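Local coordinates for protein lectin (Cicer arietinum, PDB 3V6N) that is a plant albumin with haemagglutinating activity that binds calcium and sodium ions in the channel of a four-bladed hemopexin-fold beta-propeller, at residues K52-K56 / T57-T61; L150-N153 / I154-I157. All blocks are in the same frame, centred on the assembly; numbering follows the deposited sequence.

Interaction 1. Residues K52-K56 / T57-T61; sequences KSLAK and TIFGT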
ATOM      1  N   LYS A  52      -7.537  -0.902  15.339  1.00 22.78           N
ATOM      2  CA  LYS A  52      -6.509  -1.945  15.454  1.00 23.49           C
ATOM      3  C   LYS A  52      -6.278  -2.716  14.148  1.00 22.16           C
ATOM      4  O   LYS A  52      -5.130  -2.966  13.765  1.00 22.13           O
ATOM      5  CB  LYS A  52      -6.856  -2.929  16.585  1.00 25.83           C
ATOM      6  CG  LYS A  52      -6.052  -2.744  17.865  1.00 28.49           C
ATOM      7  CD  LYS A  52      -5.996  -1.296  18.339  1.00 30.79           C
ATOM      8  CE  LYS A  52      -5.325  -1.190  19.714  1.00 33.23           C
ATOM      9  NZ  LYS A  52      -5.202   0.228  20.176  1.00 34.56           N
ATOM     10  N   SER A  53      -7.356  -3.080  13.459  1.00 20.27           N
ATOM     11  CA  SER A  53      -7.211  -3.791  12.193  1.00 20.13           C
ATOM     12  C   SER A  53      -6.399  -2.995  11.142  1.00 19.35           C
ATOM     13  O   SER A  53      -5.873  -3.585  10.193  1.00 19.56           O
ATOM     14  CB  SER A  53      -8.579  -4.198  11.630  1.00 20.04           C
ATOM     15  OG  SER A  53      -9.326  -3.055  11.227  1.00 20.20           O
ATOM     16  N   LEU A  54      -6.285  -1.680  11.321  1.00 17.82           N
ATOM     17  CA  LEU A  54      -5.587  -0.852  10.344  1.00 17.68           C
ATOM     18  C   LEU A  54      -4.170  -0.484  10.760  1.00 17.83           C
ATOM     19  O   LEU A  54      -3.445   0.115   9.978  1.00 17.94           O
ATOM     20  CB  LEU A  54      -6.394   0.420   9.985  1.00 17.02           C
ATOM     21  CG  LEU A  54      -7.797   0.285   9.381  1.00 17.06           C
ATOM     22  CD1 LEU A  54      -8.412   1.635   9.007  1.00 16.58           C
ATOM     23  CD2 LEU A  54      -7.798  -0.650   8.181  1.00 17.04           C
ATOM     24  N   ALA A  55      -3.774  -0.895  11.967  1.00 18.04           N
ATOM     25  CA  ALA A  55      -2.519  -0.471  12.582  1.00 18.29           C
ATOM     26  C   ALA A  55      -1.276  -0.711  11.742  1.00 18.70           C
ATOM     27  O   ALA A  55      -0.407   0.148  11.700  1.00 20.09           O
ATOM     28  CB  ALA A  55      -2.338  -1.108  13.972  1.00 17.90           C
ATOM     29  N   LYS A  56      -1.149  -1.879  11.128  1.00 18.37           N
ATOM     30  CA  LYS A  56       0.054  -2.152  10.328  1.00 18.68           C
ATOM     31  C   LYS A  56      -0.286  -2.197   8.831  1.00 17.43           C
ATOM     32  O   LYS A  56       0.057  -3.161   8.154  1.00 17.89           O
ATOM     33  CB  LYS A  56       0.749  -3.474  10.773  1.00 19.28           C
ATOM     34  CG  LYS A  56       0.949  -3.686  12.283  1.00 20.51           C
ATOM     35  CD  LYS A  56       1.667  -2.544  12.948  1.00 20.70           C
ATOM     36  CE  LYS A  56       3.025  -2.334  12.310  1.00 21.64           C
ATOM     37  NZ  LYS A  56       3.203  -0.946  11.812  1.00 22.69           N
ATOM     38  N   THR A  57      -0.999  -1.175   8.340  1.00 16.35           N
ATOM     39  CA  THR A  57      -1.365  -1.054   6.926  1.00 15.07           C
ATOM     40  C   THR A  57      -0.992   0.354   6.458  1.00 14.84           C
ATOM     41  O   THR A  57      -0.659   1.221   7.276  1.00 14.67           O
ATOM     42  CB  THR A  57      -2.884  -1.314   6.639  1.00 14.58           C
ATOM     43  OG1 THR A  57      -3.683  -0.264   7.193  1.00 13.71           O
ATOM     44  CG2 THR A  57      -3.371  -2.682   7.177  1.00 14.54           C
ATOM     45  N   ILE A  58      -1.045   0.585   5.145  1.00 14.16           N
ATOM     46  CA  ILE A  58      -0.808   1.933   4.605  1.00 14.44           C
ATOM     47  C   ILE A  58      -1.804   2.963   5.144  1.00 13.95           C
ATOM     48  O   ILE A  58      -1.485   4.141   5.256  1.00 13.93           O
ATOM     49  CB  ILE A  58      -0.842   1.938   3.066  1.00 14.34           C
ATOM     50  CG1 ILE A  58      -2.227   1.492   2.575  1.00 14.20           C
ATOM     51  CG2 ILE A  58       0.322   1.097   2.536  1.00 14.36           C
ATOM     52  CD1 ILE A  58      -2.348   1.219   1.094  1.00 14.84           C
ATOM     53  N   PHE A  59      -3.010   2.509   5.477  1.00 13.77           N
ATOM     54  CA  PHE A  59      -4.019   3.382   6.101  1.00 13.89           C
ATOM     55  C   PHE A  59      -3.571   3.819   7.494  1.00 13.91           C
ATOM     56  O   PHE A  59      -3.700   4.985   7.846  1.00 13.60           O
ATOM     57  CB  PHE A  59      -5.385   2.696   6.131  1.00 13.42           C
ATOM     58  CG  PHE A  59      -5.786   2.126   4.808  1.00 13.72           C
ATOM     59  CD1 PHE A  59      -6.191   2.961   3.769  1.00 13.50           C
ATOM     60  CD2 PHE A  59      -5.736   0.761   4.579  1.00 13.91           C
ATOM     61  CE1 PHE A  59      -6.555   2.442   2.541  1.00 13.53           C
ATOM     62  CE2 PHE A  59      -6.099   0.239   3.339  1.00 14.10           C
ATOM     63  CZ  PHE A  59      -6.509   1.079   2.320  1.00 13.68           C
ATOM     64  N   GLY A  60      -3.005   2.882   8.261  1.00 14.36           N
ATOM     65  CA  GLY A  60      -2.527   3.170   9.618  1.00 14.54           C
ATOM     66  C   GLY A  60      -1.330   4.101   9.570  1.00 15.21           C
ATOM     67  O   GLY A  60      -1.190   4.973  10.408  1.00 15.60           O
ATOM     68  N   THR A  61      -0.458   3.913   8.583  1.00 15.58           N
ATOM     69  CA  THR A  61       0.697   4.783   8.421  1.00 15.77           C
ATOM     70  C   THR A  61       0.294   6.190   7.931  1.00 15.71           C
ATOM     71  O   THR A  61       0.669   7.167   8.555  1.00 15.33           O
ATOM     72  CB  THR A  61       1.743   4.166   7.477  1.00 15.90           C
ATOM     73  OG1 THR A  61       2.107   2.866   7.959  1.00 16.04           O
ATOM     74  CG2 THR A  61       3.008   5.054   7.401  1.00 15.99           C
TER
HETATM   75  O   HOH W   1       1.218   1.933  10.729  1.00 26.92           O
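Thr57 turns back on Leu54 across a tight bend, and hydrogen bonding carries most of the contact. Its hydroxyl donates to the carbonyl oxygen of Leu54, OG1 to O 2.8 Å, tilted 26° from the carbonyl plane. A weak backbone bond from Thr57 N reaches the same oxygen at 3.2 Å and closes the turn. With chi1 at 68°, OG1 sits between the backbone N and the carbonyl carbon of Thr57. There it also accepts a weak capping bond from Phe59 N, 3.3 Å from OG1, as Thr57 is the N-cap residue of helix 58-62. Threonine suits the place because one hydroxyl both gives and takes.

A CA-H...O contact joins Gly60 CA to Leu54 O at 3.2 Å; lacking a side chain, glycine lets the helix come this close to the carbonyl. A water donates to Ala55 O at 2.6 Å and also to Thr61 OG1, linking the bend to the helix.

Apolar packing is lighter: Leu54 CD1 lies 4.3 Å from Phe59 CB, and both side chains pack on Ile77 of their own blade. Lys56, its chain bent, hydrogen-bonds through NZ to Gly100 O of the second subunit, which Ile58 and Thr61 also reach.

One sound hydrogen bond, a weak one and a CA-H contact thus converge on Leu54 O, which helps to hold the bend against the first helical turn.

Interaction 2. Residues L150-N153 / I154-I157; sequences LVQN and IKSI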
ATOM      1  N   LEU A 150     -20.396   1.139 -13.311  1.00 20.01           N
ATOM      2  CA  LEU A 150     -20.509   2.546 -13.655  1.00 20.80           C
ATOM      3  C   LEU A 150     -21.886   2.795 -14.266  1.00 21.28           C
ATOM      4  O   LEU A 150     -22.225   2.217 -15.287  1.00 21.36           O
ATOM      5  CB  LEU A 150     -19.375   2.919 -14.619  1.00 20.61           C
ATOM      6  CG  LEU A 150     -19.134   4.366 -15.037  1.00 21.17           C
ATOM      7  CD1 LEU A 150     -18.464   5.158 -13.906  1.00 20.18           C
ATOM      8  CD2 LEU A 150     -18.257   4.349 -16.291  1.00 20.87           C
ATOM      9  N   VAL A 151     -22.677   3.644 -13.620  1.00 22.58           N
ATOM     10  CA  VAL A 151     -24.084   3.854 -13.984  1.00 24.01           C
ATOM     11  C   VAL A 151     -24.282   4.803 -15.178  1.00 25.09           C
ATOM     12  O   VAL A 151     -25.277   4.687 -15.899  1.00 25.63           O
ATOM     13  CB  VAL A 151     -24.903   4.354 -12.771  1.00 24.29           C
ATOM     14  CG1 VAL A 151     -26.212   5.000 -13.219  1.00 24.51           C
ATOM     15  CG2 VAL A 151     -25.162   3.209 -11.792  1.00 24.06           C
ATOM     16  N   GLN A 152     -23.349   5.734 -15.378  1.00 24.60           N
ATOM     17  CA  GLN A 152     -23.427   6.677 -16.497  1.00 26.15           C
ATOM     18  C   GLN A 152     -22.012   7.162 -16.823  1.00 25.74           C
ATOM     19  O   GLN A 152     -21.091   6.932 -16.046  1.00 23.76           O
ATOM     20  CB  GLN A 152     -24.335   7.872 -16.125  1.00 26.93           C
ATOM     21  CG  GLN A 152     -23.749   8.796 -15.060  1.00 27.89           C
ATOM     22  CD  GLN A 152     -24.771   9.658 -14.315  1.00 28.98           C
ATOM     23  OE1 GLN A 152     -24.414  10.700 -13.764  1.00 30.51           O
ATOM     24  NE2 GLN A 152     -26.029   9.227 -14.277  1.00 28.52           N
ATOM     25  N   ASN A 153     -21.840   7.841 -17.952  1.00 25.57           N
ATOM     26  CA  ASN A 153     -20.558   8.472 -18.257  1.00 26.05           C
ATOM     27  C   ASN A 153     -20.036   9.425 -17.167  1.00 24.83           C
ATOM     28  O   ASN A 153     -20.811  10.106 -16.482  1.00 23.95           O
ATOM     29  CB  ASN A 153     -20.645   9.207 -19.592  1.00 28.53           C
ATOM     30  CG  ASN A 153     -20.852   8.261 -20.762  1.00 30.91           C
ATOM     31  OD1 ASN A 153     -20.719   7.035 -20.631  1.00 30.69           O
ATOM     32  ND2 ASN A 153     -21.200   8.826 -21.914  1.00 32.45           N
ATOM     33  N   ILE A 154     -18.720   9.447 -17.000  1.00 23.63           N
ATOM     34  CA  ILE A 154     -18.057  10.409 -16.124  1.00 23.23           C
ATOM     35  C   ILE A 154     -18.332  11.827 -16.648  1.00 23.35           C
ATOM     36  O   ILE A 154     -18.186  12.083 -17.834  1.00 23.22           O
ATOM     37  CB  ILE A 154     -16.545  10.099 -16.034  1.00 23.33           C
ATOM     38  CG1 ILE A 154     -16.339   8.718 -15.398  1.00 23.71           C
ATOM     39  CG2 ILE A 154     -15.811  11.142 -15.197  1.00 22.96           C
ATOM     40  CD1 ILE A 154     -15.022   8.063 -15.759  1.00 24.14           C
ATOM     41  N   LYS A 155     -18.753  12.735 -15.774  1.00 23.42           N
ATOM     42  CA  LYS A 155     -19.192  14.076 -16.200  1.00 23.83           C
ATOM     43  C   LYS A 155     -18.533  15.176 -15.378  1.00 22.86           C
ATOM     44  O   LYS A 155     -18.038  14.914 -14.283  1.00 22.04           O
ATOM     45  CB  LYS A 155     -20.708  14.201 -16.046  1.00 25.00           C
ATOM     46  CG  LYS A 155     -21.507  13.531 -17.145  1.00 27.86           C
ATOM     47  CD  LYS A 155     -22.987  13.453 -16.792  1.00 29.84           C
ATOM     48  CE  LYS A 155     -23.824  13.107 -18.025  1.00 31.89           C
ATOM     49  NZ  LYS A 155     -25.123  12.468 -17.664  1.00 33.72           N
ATOM     50  N   SER A 156     -18.546  16.404 -15.896  1.00 21.94           N
ATOM     51  CA  SER A 156     -18.175  17.560 -15.099  1.00 21.78           C
ATOM     52  C   SER A 156     -19.111  17.664 -13.858  1.00 20.77           C
ATOM     53  O   SER A 156     -20.323  17.408 -13.948  1.00 19.25           O
ATOM     54  CB  SER A 156     -18.185  18.842 -15.955  1.00 23.56           C
ATOM     55  OG  SER A 156     -17.125  18.851 -16.941  1.00 25.65           O
ATOM     56  N   ILE A 157     -18.526  18.000 -12.705  1.00 19.83           N
ATOM     57  CA  ILE A 157     -19.279  18.272 -11.469  1.00 20.16           C
ATOM     58  C   ILE A 157     -20.450  19.238 -11.718  1.00 20.72           C
ATOM     59  O   ILE A 157     -21.567  19.021 -11.229  1.00 20.21           O
ATOM     60  CB  ILE A 157     -18.351  18.835 -10.357  1.00 19.96           C
ATOM     61  CG1 ILE A 157     -17.456  17.722  -9.774  1.00 19.70           C
ATOM     62  CG2 ILE A 157     -19.165  19.529  -9.273  1.00 19.96           C
ATOM     63  CD1 ILE A 157     -16.511  18.167  -8.666  1.00 19.52           C
TER
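Asn153 O lies against the aliphatic chain of Lys155 without being hydrogen-bonded to it. Lys155 CG passes 3.6 Å from Asn153 O and CD follows at 4.0 Å, so the aliphatic part of the lysine runs alongside the carbonyl. Lys155 N stands 3.4 Å from the same oxygen, but at an angle too poor for a hydrogen bond. The lysine gets there because CG lies beside its own backbone N, chi1 -78°, after which the chain is extended and runs back toward Gln152. Both of these long side chains rest on Tyr140 of the adjacent strand, and that of Gln152 comes within about 3 Å of a bound sulfate, probably from the crystallisation liquor. Lysine suits this partly exposed position because its long aliphatic stem can lie along Asn153 and on Tyr140.

The apolar part is a loose meeting of Leu150 and Ile154, CD1 to CG1 4.4 Å. Leu150 also packs on Phe110, and Ile154 on Thr114 and Phe116, so these branched residues cover loops beside the strand.

Backbone hydrogen bonds pair Val151 with Arg142 and Lys155 with Tyr140, holding the segment to strand 139-144. Between them the chain departs from regular strand geometry, with Val151 at a helix-like phi/psi of -81/-28°. This is an irregular outermost strand of a four-stranded antiparallel blade, the fourth strand of a hemopexin repeat in a beta-propeller.

In the fold
Interaction 1 comes first along the chain and is complete before interaction 2 begins; their centres are 32 Å apart, the nearest atoms about 20 Å, and they do not touch. Each lies 18 to 19 Å from the centre of the chain, on the outside of the propeller. Residues 52-61 lead from helix 47-50 into helix 58-62, packing on the blade that ends with strand 96-103, whereas residues 150-157 run along the outer strand 149-156 of the next blade to the start of helix 157-160. One is a capped helix start facing the second subunit, the other a surface strand that no other chain of the assembly touches. Both therefore shape the rim, while the calcium and sodium ions occupy the central channel.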